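Local coordinates for protein beta-galactosidase (Trichoderma reesei, PDB 3OGR) that probably hydrolyses terminal non-reducing beta-D-galactose residues in beta-D-galactosides, as a member of glycosyl hydrolase family 35, at residues A[362-367]-A[554-559]. Numbering follows the deposited sequence.
Sequences LKLQGQ and SAYNYW. With NAG (2-acetamido-2-deoxy-beta-D-glucopyranose), chain B.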
ATOM      1  N   LEU A 362      -2.104  10.031  12.087  1.00  5.37           N
ATOM      2  CA  LEU A 362      -2.451  10.535  10.779  1.00  5.00           C
ATOM      3  C   LEU A 362      -3.903  11.065  10.780  1.00  6.29           C
ATOM      4  O   LEU A 362      -4.208  12.063  10.133  1.00  7.58           O
ATOM      5  CB  LEU A 362      -2.252   9.382   9.757  1.00  6.56           C
ATOM      6  CG  LEU A 362      -2.423   9.742   8.292  1.00  6.40           C
ATOM      7  CD1 LEU A 362      -1.562  11.012   7.874  1.00  8.65           C
ATOM      8  CD2 LEU A 362      -1.938   8.512   7.482  1.00  8.12           C
ATOM      9  N   LYS A 363      -4.771  10.398  11.535  1.00  6.51           N
ATOM     10  CA  LYS A 363      -6.135  10.900  11.699  1.00  6.72           C
ATOM     11  C   LYS A 363      -6.183  12.300  12.305  1.00  7.71           C
ATOM     12  O   LYS A 363      -6.988  13.119  11.932  1.00  6.94           O
ATOM     13  CB  LYS A 363      -6.941   9.900  12.571  1.00  6.01           C
ATOM     14  CG  LYS A 363      -8.355  10.370  12.825  1.00  7.55           C
ATOM     15  CD  LYS A 363      -9.203   9.268  13.551  1.00  7.21           C
ATOM     16  CE  LYS A 363      -8.497   8.936  14.916  1.00  7.11           C
ATOM     17  NZ  LYS A 363      -9.406   7.983  15.682  1.00  6.55           N
ATOM     18  N   LEU A 364      -5.315  12.561  13.273  1.00  6.60           N
ATOM     19  CA  LEU A 364      -5.304  13.917  13.878  1.00  6.79           C
ATOM     20  C   LEU A 364      -5.059  14.936  12.778  1.00  7.14           C
ATOM     21  O   LEU A 364      -5.631  16.026  12.777  1.00  9.14           O
ATOM     22  CB  LEU A 364      -4.192  14.041  14.983  1.00  7.00           C
ATOM     23  CG  LEU A 364      -4.285  12.993  16.079  1.00  8.68           C
ATOM     24  CD1 LEU A 364      -3.197  13.399  17.107  1.00  9.21           C
ATOM     25  CD2 LEU A 364      -5.685  12.982  16.745  1.00  9.36           C
ATOM     26  N   GLN A 365      -4.107  14.609  11.890  1.00  7.24           N
ATOM     27  CA  GLN A 365      -3.704  15.556  10.823  1.00  6.95           C
ATOM     28  C   GLN A 365      -4.782  15.712   9.760  1.00  7.48           C
ATOM     29  O   GLN A 365      -5.064  16.816   9.305  1.00  7.99           O
ATOM     30  CB  GLN A 365      -2.395  15.099  10.175  1.00  8.00           C
ATOM     31  CG  GLN A 365      -1.190  15.157  11.099  1.00  8.46           C
ATOM     32  CD  GLN A 365       0.071  14.629  10.448  1.00  9.06           C
ATOM     33  OE1 GLN A 365       0.194  14.634   9.223  1.00 12.23           O
ATOM     34  NE2 GLN A 365       1.015  14.171  11.265  1.00 13.52           N
ATOM     35  N   GLY A 366      -5.442  14.589   9.383  1.00  7.30           N
ATOM     36  CA  GLY A 366      -6.460  14.715   8.330  1.00  5.55           C
ATOM     37  C   GLY A 366      -7.657  15.492   8.854  1.00  5.92           C
ATOM     38  O   GLY A 366      -8.275  16.308   8.162  1.00  6.87           O
ATOM     39  N   GLN A 367      -8.050  15.198  10.088  1.00  6.56           N
ATOM     40  CA  GLN A 367      -9.185  15.876  10.683  1.00  6.46           C
ATOM     41  C   GLN A 367      -8.943  17.390  10.901  1.00  7.11           C
ATOM     42  O   GLN A 367      -9.829  18.203  10.692  1.00  7.28           O
ATOM     43  CB  GLN A 367      -9.548  15.217  12.015  1.00  7.41           C
ATOM     44  CG  GLN A 367     -10.065  13.795  11.884  1.00  6.35           C
ATOM     45  CD  GLN A 367     -11.306  13.701  11.022  1.00  7.23           C
ATOM     46  OE1 GLN A 367     -12.050  14.672  10.886  1.00  9.15           O
ATOM     47  NE2 GLN A 367     -11.532  12.530  10.432  1.00  8.34           N
ATOM     48  N   SER A 554      -5.729  10.629  24.176  1.00  9.05           N
ATOM     49  CA  SER A 554      -7.210  10.667  24.144  1.00  9.62           C
ATOM     50  C   SER A 554      -7.728  11.060  22.786  1.00  9.33           C
ATOM     51  O   SER A 554      -8.712  10.426  22.259  1.00  8.67           O
ATOM     52  CB  SER A 554      -7.818  11.629  25.214  1.00  9.46           C
ATOM     53  OG  SER A 554      -7.442  11.091  26.503  1.00 12.58           O
ATOM     54  N   ALA A 555      -7.071  12.053  22.185  1.00  8.10           N
ATOM     55  CA  ALA A 555      -7.591  12.497  20.858  1.00  7.85           C
ATOM     56  C   ALA A 555      -7.503  11.380  19.828  1.00  8.01           C
ATOM     57  O   ALA A 555      -8.308  11.349  18.904  1.00  8.36           O
ATOM     58  CB  ALA A 555      -6.739  13.726  20.328  1.00  9.20           C
ATOM     59  N   TYR A 556      -6.519  10.475  19.980  1.00  7.62           N
ATOM     60  CA  TYR A 556      -6.378   9.304  19.085  1.00  6.30           C
ATOM     61  C   TYR A 556      -7.712   8.516  18.969  1.00  7.35           C
ATOM     62  O   TYR A 556      -7.885   7.820  17.988  1.00  8.50           O
ATOM     63  CB  TYR A 556      -5.340   8.324  19.621  1.00  7.30           C
ATOM     64  CG  TYR A 556      -3.887   8.710  19.430  1.00  6.85           C
ATOM     65  CD1 TYR A 556      -3.453   9.670  18.526  1.00  5.99           C
ATOM     66  CD2 TYR A 556      -2.925   7.961  20.120  1.00  5.71           C
ATOM     67  CE1 TYR A 556      -2.099   9.861  18.302  1.00  6.60           C
ATOM     68  CE2 TYR A 556      -1.562   8.149  19.901  1.00  7.68           C
ATOM     69  CZ  TYR A 556      -1.171   9.116  19.022  1.00  6.61           C
ATOM     70  OH  TYR A 556       0.182   9.295  18.801  1.00  8.41           O
ATOM     71  N   ASN A 557      -8.550   8.583  19.989  1.00  7.10           N
ATOM     72  CA  ASN A 557      -9.771   7.755  19.986  1.00  7.18           C
ATOM     73  C   ASN A 557     -11.022   8.557  19.578  1.00  7.02           C
ATOM     74  O   ASN A 557     -12.123   8.025  19.699  1.00  8.14           O
ATOM     75  CB  ASN A 557     -10.048   7.167  21.399  1.00 10.03           C
ATOM     76  CG  ASN A 557      -8.913   6.275  21.850  1.00 11.83           C
ATOM     77  OD1 ASN A 557      -8.496   5.375  21.154  1.00 13.54           O
ATOM     78  ND2 ASN A 557      -8.326   6.645  22.971  1.00 18.42           N
ATOM     79  N   TYR A 558     -10.822   9.795  19.123  1.00  6.50           N
ATOM     80  CA  TYR A 558     -11.968  10.580  18.586  1.00  7.26           C
ATOM     81  C   TYR A 558     -12.107  10.349  17.070  1.00  7.81           C
ATOM     82  O   TYR A 558     -11.120  10.059  16.371  1.00  7.54           O
ATOM     83  CB  TYR A 558     -11.778  12.095  18.830  1.00  7.71           C
ATOM     84  CG  TYR A 558     -12.056  12.564  20.254  1.00  6.02           C
ATOM     85  CD1 TYR A 558     -11.290  12.032  21.354  1.00  8.56           C
ATOM     86  CD2 TYR A 558     -13.078  13.467  20.487  1.00  8.11           C
ATOM     87  CE1 TYR A 558     -11.557  12.486  22.666  1.00  8.65           C
ATOM     88  CE2 TYR A 558     -13.350  13.940  21.841  1.00  6.86           C
ATOM     89  CZ  TYR A 558     -12.570  13.425  22.868  1.00  8.07           C
ATOM     90  OH  TYR A 558     -12.837  13.867  24.169  1.00 10.28           O
ATOM     91  N   TRP A 559     -13.318  10.580  16.587  1.00  5.93           N
ATOM     92  CA  TRP A 559     -13.696  10.291  15.189  1.00  6.59           C
ATOM     93  C   TRP A 559     -14.675  11.348  14.735  1.00  6.10           C
ATOM     94  O   TRP A 559     -15.414  11.918  15.535  1.00  7.29           O
ATOM     95  CB  TRP A 559     -14.386   8.922  15.069  1.00  7.16           C
ATOM     96  CG  TRP A 559     -13.546   7.813  15.643  1.00  5.50           C
ATOM     97  CD1 TRP A 559     -13.607   7.311  16.932  1.00  7.89           C
ATOM     98  CD2 TRP A 559     -12.607   6.989  14.943  1.00  6.30           C
ATOM     99  NE1 TRP A 559     -12.682   6.285  17.089  1.00  7.59           N
ATOM    100  CE2 TRP A 559     -12.056   6.069  15.891  1.00  7.71           C
ATOM    101  CE3 TRP A 559     -12.099   7.011  13.628  1.00  6.16           C
ATOM    102  CZ2 TRP A 559     -11.080   5.155  15.563  1.00  7.49           C
ATOM    103  CZ3 TRP A 559     -11.086   6.109  13.293  1.00  6.19           C
ATOM    104  CH2 TRP A 559     -10.574   5.158  14.266  1.00  7.45           C
TER
HETATM  105  C1  NAG B   2      -2.588   0.984  19.958  1.00  9.67           C
HETATM  106  C2  NAG B   2      -2.216   2.327  20.591  1.00  7.58           C
HETATM  107  C3  NAG B   2      -0.816   2.691  20.113  1.00  9.08           C
HETATM  108  C4  NAG B   2       0.134   1.530  20.500  1.00  8.03           C
HETATM  109  C5  NAG B   2      -0.355   0.227  19.865  1.00  9.64           C
HETATM  110  C6  NAG B   2       0.513  -0.990  20.223  1.00 12.05           C
HETATM  111  C7  NAG B   2      -4.251   3.708  20.782  1.00 10.36           C
HETATM  112  C8  NAG B   2      -5.150   4.680  20.088  1.00 10.84           C
HETATM  113  N2  NAG B   2      -3.153   3.313  20.099  1.00  8.47           N
HETATM  114  O3  NAG B   2      -0.472   3.892  20.770  1.00 10.27           O
HETATM  115  O4  NAG B   2       1.408   1.848  19.935  1.00  8.70           O
HETATM  116  O5  NAG B   2      -1.687  -0.032  20.365  1.00  9.52           O
HETATM  117  O6  NAG B   2       0.572  -1.090  21.638  1.00 14.51           O
HETATM  118  O7  NAG B   2      -4.514   3.319  21.921  1.00 15.41           O
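Lys363 NZ is gripped by three groups of 554-559: two backbone carbonyls and an indole ring. It donates hydrogen bonds to Tyr556 O and to Tyr558 O, each at 2.8 Å. Both meet the C=O at an angle, with the nitrogen above the carbonyl plane, 42° out of it at Tyr556. Trp559 supplies the third side. NZ sits over the centre of its six-membered ring, 3.1 Å from the centroid and 5° off the ring normal, a close cation-pi contact. Lys363 CE follows over the same face in a CH-pi contact. The lysine chain leaves the helix with CG anti to its own N, then bends at chi3 (59°), which turns the amine in between the ring and the carbonyls. Trp559 NE1 takes no part in this grip; it bonds to Gly587 O.

The two carbonyls are brought together by a type I turn from Ala555 to Tyr558, closed by Tyr558 N to Ala555 O at 3.0 Å. At Leu364 the contact is apolar. Leu364 CD2 rests on Ala555 CB at 3.8 Å, and CD1 meets Tyr556 CE1 obliquely at 3.9 Å. The Tyr556 hydroxyl is hydrogen-bonded to Glu357, earlier on helix 357-370. The N-acetyl methyl C8 of NAG of chain B lies 3.7 Å from Tyr556 CB, so sugar packs beside the turn.

A methionine in place of Lys363 would probably leave both turn carbonyls without this donor and the indole face without its cation. The contact joins helix 357-370, whose 362-367 part falls in the family 35 TIM-barrel range, to the turn between helix 552-555 and strand 558-559. Its chemistry implies a buried ammonium whose charge is probably offset by carbonyl dipoles and pi electrons, with no carboxylate from either segment.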